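Long-range contact in sensory box/response regulator (Mycobacterium smegmatis, PDB 5YRP), which belongs to the EAL-domain family of signalling proteins, here as a dimer whose fold carries a magnesium site: residues I169-S179 with R210-C220. Sequence-based numbering, arbitrary orientation.
Sequences IDRSFVAELGS and RAALTLLRHGC
Leu-177 lies against one flank of helix 209-218, its side chain meeting Ala-211, Thr-214 and Leu-215, and illustrates how a single leucine can join a loop to a neighbouring helix. Its CG, anti to the backbone N (chi1 178°), directs the branch at the helix, and chi2 of 58° sets Leu-177 CD2 against Leu-215 CG, 3.6 Å away, while nearer the backbone Leu-177 CB rests 3.7 Å from Ala-211 CB. Leu-177 and Thr-214 run past each other in opposite senses, so the leucine branch lies alongside the threonine hydroxyl. That hydroxyl is turned back on its own helix: Thr-214 OG1 donates to Ala-211 O at 2.7 Å, tilted 29° from the carbonyl plane, and the same oxygen also accepts from Leu-215 N. The hydroxyl proton is thereby used within the helix. Beside this pair, Val-174 CG1 bridges Ala-211 CB and Leu-215 CD1, each 4.2 Å away. Deeper in, Ile-169 CD1 reaches Cys-220 SG at 4.0 Å and also touches Leu-215 CD2, the isoleucine and leucine pointing opposite ways as they overlap. Toward the exposed end of the contact, the aliphatic part of Arg-210 lies along the backbone of 177-179, with CD 3.5 Å from Leu-177 O. Val-187 and Val-190 of helix 183-197 extend the apolar cluster, and Gly-219 closes helix 209-218 with a Schellman motif. The packing thus joins the loop and short helix after strand 166-169 to the helix leading into strand 222-223, as expected of the outer layer in the modified TIM barrel of EAL domains.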
loop_
_atom_site.group_PDB
_atom_site.type_symbol
_atom_site.label_atom_id
_atom_site.label_comp_id
_atom_site.label_asym_id
_atom_site.label_seq_id
_atom_site.Cartn_x
_atom_site.Cartn_y
_atom_site.Cartn_z
ATOM N N ILE A 169 -5.272 5.445 -9.771
ATOM C CA ILE A 169 -6.119 4.552 -8.983
ATOM C C ILE A 169 -6.292 3.246 -9.751
ATOM O O ILE A 169 -6.940 3.222 -10.795
ATOM C CB ILE A 169 -7.503 5.173 -8.702
ATOM C CG1 ILE A 169 -7.346 6.548 -8.047
ATOM C CG2 ILE A 169 -8.328 4.249 -7.813
ATOM C CD1 ILE A 169 -8.647 7.298 -7.853
ATOM N N ASP A 170 -5.718 2.167 -9.224
ATOM C CA ASP A 170 -5.715 0.855 -9.888
ATOM C C ASP A 170 -7.115 0.371 -10.291
ATOM O O ASP A 170 -8.114 0.724 -9.659
ATOM C CB ASP A 170 -5.050 -0.185 -8.978
ATOM C CG ASP A 170 -4.906 -1.542 -9.640
ATOM O OD1 ASP A 170 -3.955 -1.725 -10.426
ATOM O OD2 ASP A 170 -5.735 -2.437 -9.359
ATOM N N ARG A 171 -7.161 -0.443 -11.345
ATOM C CA ARG A 171 -8.408 -1.009 -11.875
ATOM C C ARG A 171 -9.261 -1.717 -10.823
ATOM O O ARG A 171 -10.484 -1.615 -10.858
ATOM C CB ARG A 171 -8.108 -1.986 -13.024
ATOM C CG ARG A 171 -7.492 -1.330 -14.251
ATOM C CD ARG A 171 -7.459 -2.252 -15.464
ATOM N NE ARG A 171 -7.010 -1.543 -16.671
ATOM C CZ ARG A 171 -5.741 -1.230 -16.954
ATOM N NH1 ARG A 171 -5.455 -0.581 -18.080
ATOM N NH2 ARG A 171 -4.751 -1.554 -16.129
ATOM N N SER A 172 -8.615 -2.425 -9.898
ATOM C CA SER A 172 -9.311 -3.224 -8.884
ATOM C C SER A 172 -10.217 -2.385 -7.980
ATOM O O SER A 172 -11.334 -2.798 -7.652
ATOM C CB SER A 172 -8.300 -3.992 -8.034
ATOM O OG SER A 172 -7.379 -3.110 -7.424
ATOM N N PHE A 173 -9.739 -1.206 -7.593
ATOM C CA PHE A 173 -10.502 -0.311 -6.710
ATOM C C PHE A 173 -11.590 0.466 -7.448
ATOM O O PHE A 173 -12.475 1.044 -6.824
ATOM C CB PHE A 173 -9.568 0.677 -6.005
ATOM C CG PHE A 173 -8.352 0.036 -5.403
ATOM C CD1 PHE A 173 -8.462 -1.120 -4.640
ATOM C CD2 PHE A 173 -7.099 0.585 -5.599
ATOM C CE1 PHE A 173 -7.344 -1.714 -4.090
ATOM C CE2 PHE A 173 -5.979 -0.003 -5.048
ATOM C CZ PHE A 173 -6.101 -1.152 -4.291
ATOM N N VAL A 174 -11.503 0.494 -8.772
ATOM C CA VAL A 174 -12.460 1.206 -9.606
ATOM C C VAL A 174 -13.511 0.266 -10.198
ATOM O O VAL A 174 -14.670 0.639 -10.331
ATOM C CB VAL A 174 -11.722 1.953 -10.729
ATOM C CG1 VAL A 174 -12.691 2.689 -11.635
ATOM C CG2 VAL A 174 -10.735 2.937 -10.128
ATOM N N ALA A 175 -13.110 -0.954 -10.536
ATOM C CA ALA A 175 -13.963 -1.886 -11.284
ATOM C C ALA A 175 -15.342 -2.065 -10.662
ATOM O O ALA A 175 -16.358 -1.769 -11.289
ATOM C CB ALA A 175 -13.273 -3.235 -11.420
ATOM N N GLU A 176 -15.366 -2.548 -9.426
ATOM C CA GLU A 176 -16.620 -2.767 -8.705
ATOM C C GLU A 176 -16.900 -1.615 -7.741
ATOM O O GLU A 176 -17.543 -1.797 -6.712
ATOM C CB GLU A 176 -16.570 -4.095 -7.947
ATOM C CG GLU A 176 -16.365 -5.309 -8.841
ATOM C CD GLU A 176 -16.151 -6.588 -8.052
ATOM O OE1 GLU A 176 -15.245 -7.367 -8.418
ATOM O OE2 GLU A 176 -16.881 -6.815 -7.061
ATOM N N LEU A 177 -16.426 -0.424 -8.092
ATOM C CA LEU A 177 -16.582 0.749 -7.245
ATOM C C LEU A 177 -18.052 1.115 -7.131
ATOM O O LEU A 177 -18.749 1.238 -8.142
ATOM C CB LEU A 177 -15.796 1.928 -7.816
ATOM C CG LEU A 177 -15.869 3.277 -7.098
ATOM C CD1 LEU A 177 -15.405 3.177 -5.655
ATOM C CD2 LEU A 177 -15.028 4.297 -7.845
ATOM N N GLY A 178 -18.507 1.283 -5.891
ATOM C CA GLY A 178 -19.910 1.553 -5.591
ATOM C C GLY A 178 -20.587 0.305 -5.071
ATOM O O GLY A 178 -21.112 0.295 -3.960
ATOM N N SER A 179 -20.572 -0.750 -5.880
ATOM C CA SER A 179 -21.161 -2.031 -5.493
ATOM C C SER A 179 -20.314 -2.712 -4.417
ATOM O O SER A 179 -20.843 -3.225 -3.428
ATOM C CB SER A 179 -21.320 -2.952 -6.710
ATOM O OG SER A 179 -20.073 -3.463 -7.152
ATOM N N ARG A 210 -21.629 3.908 -12.365
ATOM C CA ARG A 210 -21.646 3.882 -10.906
ATOM C C ARG A 210 -20.288 4.307 -10.367
ATOM O O ARG A 210 -20.203 5.186 -9.512
ATOM C CB ARG A 210 -21.988 2.479 -10.402
ATOM C CG ARG A 210 -22.335 2.419 -8.922
ATOM C CD ARG A 210 -22.225 1.008 -8.371
ATOM N NE ARG A 210 -23.110 0.077 -9.065
ATOM C CZ ARG A 210 -24.419 -0.034 -8.851
ATOM N NH1 ARG A 210 -25.035 0.731 -7.954
ATOM N NH2 ARG A 210 -25.120 -0.922 -9.548
ATOM N N ALA A 211 -19.232 3.685 -10.882
ATOM C CA ALA A 211 -17.862 4.036 -10.510
ATOM C C ALA A 211 -17.535 5.475 -10.893
ATOM O O ALA A 211 -17.016 6.243 -10.085
ATOM C CB ALA A 211 -16.878 3.087 -11.172
ATOM N N ALA A 212 -17.838 5.827 -12.134
ATOM C CA ALA A 212 -17.598 7.177 -12.638
ATOM C C ALA A 212 -18.273 8.220 -11.761
ATOM O O ALA A 212 -17.681 9.245 -11.431
ATOM C CB ALA A 212 -18.092 7.298 -14.068
ATOM N N LEU A 213 -19.510 7.933 -11.373
ATOM C CA LEU A 213 -20.307 8.856 -10.574
ATOM C C LEU A 213 -19.675 9.130 -9.204
ATOM O O LEU A 213 -19.605 10.281 -8.770
ATOM C CB LEU A 213 -21.734 8.313 -10.407
ATOM C CG LEU A 213 -22.786 9.222 -9.752
ATOM C CD1 LEU A 213 -23.008 10.493 -10.561
ATOM C CD2 LEU A 213 -24.101 8.476 -9.573
ATOM N N THR A 214 -19.215 8.081 -8.532
ATOM C CA THR A 214 -18.602 8.230 -7.211
ATOM C C THR A 214 -17.289 9.008 -7.284
ATOM O O THR A 214 -17.069 9.939 -6.510
ATOM C CB THR A 214 -18.337 6.868 -6.549
ATOM O OG1 THR A 214 -17.630 6.026 -7.463
ATOM C CG2 THR A 214 -19.641 6.196 -6.160
ATOM N N LEU A 215 -16.429 8.628 -8.225
ATOM C CA LEU A 215 -15.135 9.296 -8.418
ATOM C C LEU A 215 -15.296 10.798 -8.568
ATOM O O LEU A 215 -14.553 11.566 -7.966
ATOM C CB LEU A 215 -14.412 8.737 -9.644
ATOM C CG LEU A 215 -13.876 7.309 -9.516
ATOM C CD1 LEU A 215 -13.521 6.737 -10.880
ATOM C CD2 LEU A 215 -12.672 7.268 -8.592
ATOM N N LEU A 216 -16.271 11.207 -9.372
ATOM C CA LEU A 216 -16.575 12.623 -9.554
ATOM C C LEU A 216 -16.991 13.256 -8.228
ATOM O O LEU A 216 -16.475 14.306 -7.841
ATOM C CB LEU A 216 -17.676 12.807 -10.608
ATOM C CG LEU A 216 -17.236 12.629 -12.067
ATOM C CD1 LEU A 216 -18.436 12.408 -12.975
ATOM C CD2 LEU A 216 -16.418 13.822 -12.546
ATOM N N ARG A 217 -17.908 12.596 -7.528
ATOM C CA ARG A 217 -18.409 13.086 -6.243
ATOM C C ARG A 217 -17.324 13.176 -5.166
ATOM O O ARG A 217 -17.367 14.069 -4.318
ATOM C CB ARG A 217 -19.578 12.217 -5.760
ATOM C CG ARG A 217 -20.867 12.493 -6.520
ATOM C CD ARG A 217 -22.085 11.842 -5.891
ATOM N NE ARG A 217 -22.235 10.446 -6.288
ATOM C CZ ARG A 217 -23.348 9.730 -6.140
ATOM N NH1 ARG A 217 -24.442 10.264 -5.605
ATOM N NH2 ARG A 217 -23.367 8.464 -6.532
ATOM N N HIS A 218 -16.356 12.262 -5.211
ATOM C CA HIS A 218 -15.299 12.204 -4.198
ATOM C C HIS A 218 -13.998 12.906 -4.605
ATOM O O HIS A 218 -13.053 12.962 -3.818
ATOM C CB HIS A 218 -15.040 10.757 -3.799
ATOM C CG HIS A 218 -16.153 10.154 -3.001
ATOM N ND1 HIS A 218 -16.369 10.462 -1.676
ATOM C CD2 HIS A 218 -17.119 9.269 -3.343
ATOM C CE1 HIS A 218 -17.416 9.789 -1.233
ATOM N NE2 HIS A 218 -17.890 9.057 -2.226
ATOM N N GLY A 219 -13.955 13.441 -5.825
ATOM C CA GLY A 219 -12.904 14.390 -6.228
ATOM C C GLY A 219 -11.860 13.926 -7.234
ATOM O O GLY A 219 -10.730 14.415 -7.225
ATOM N N CYS A 220 -12.241 13.007 -8.115
ATOM C CA CYS A 220 -11.360 12.526 -9.181
ATOM C C CYS A 220 -12.076 12.690 -10.517
ATOM O O CYS A 220 -13.074 12.014 -10.775
ATOM C CB CYS A 220 -10.987 11.057 -8.955
ATOM S SG CYS A 220 -9.780 10.399 -10.131
#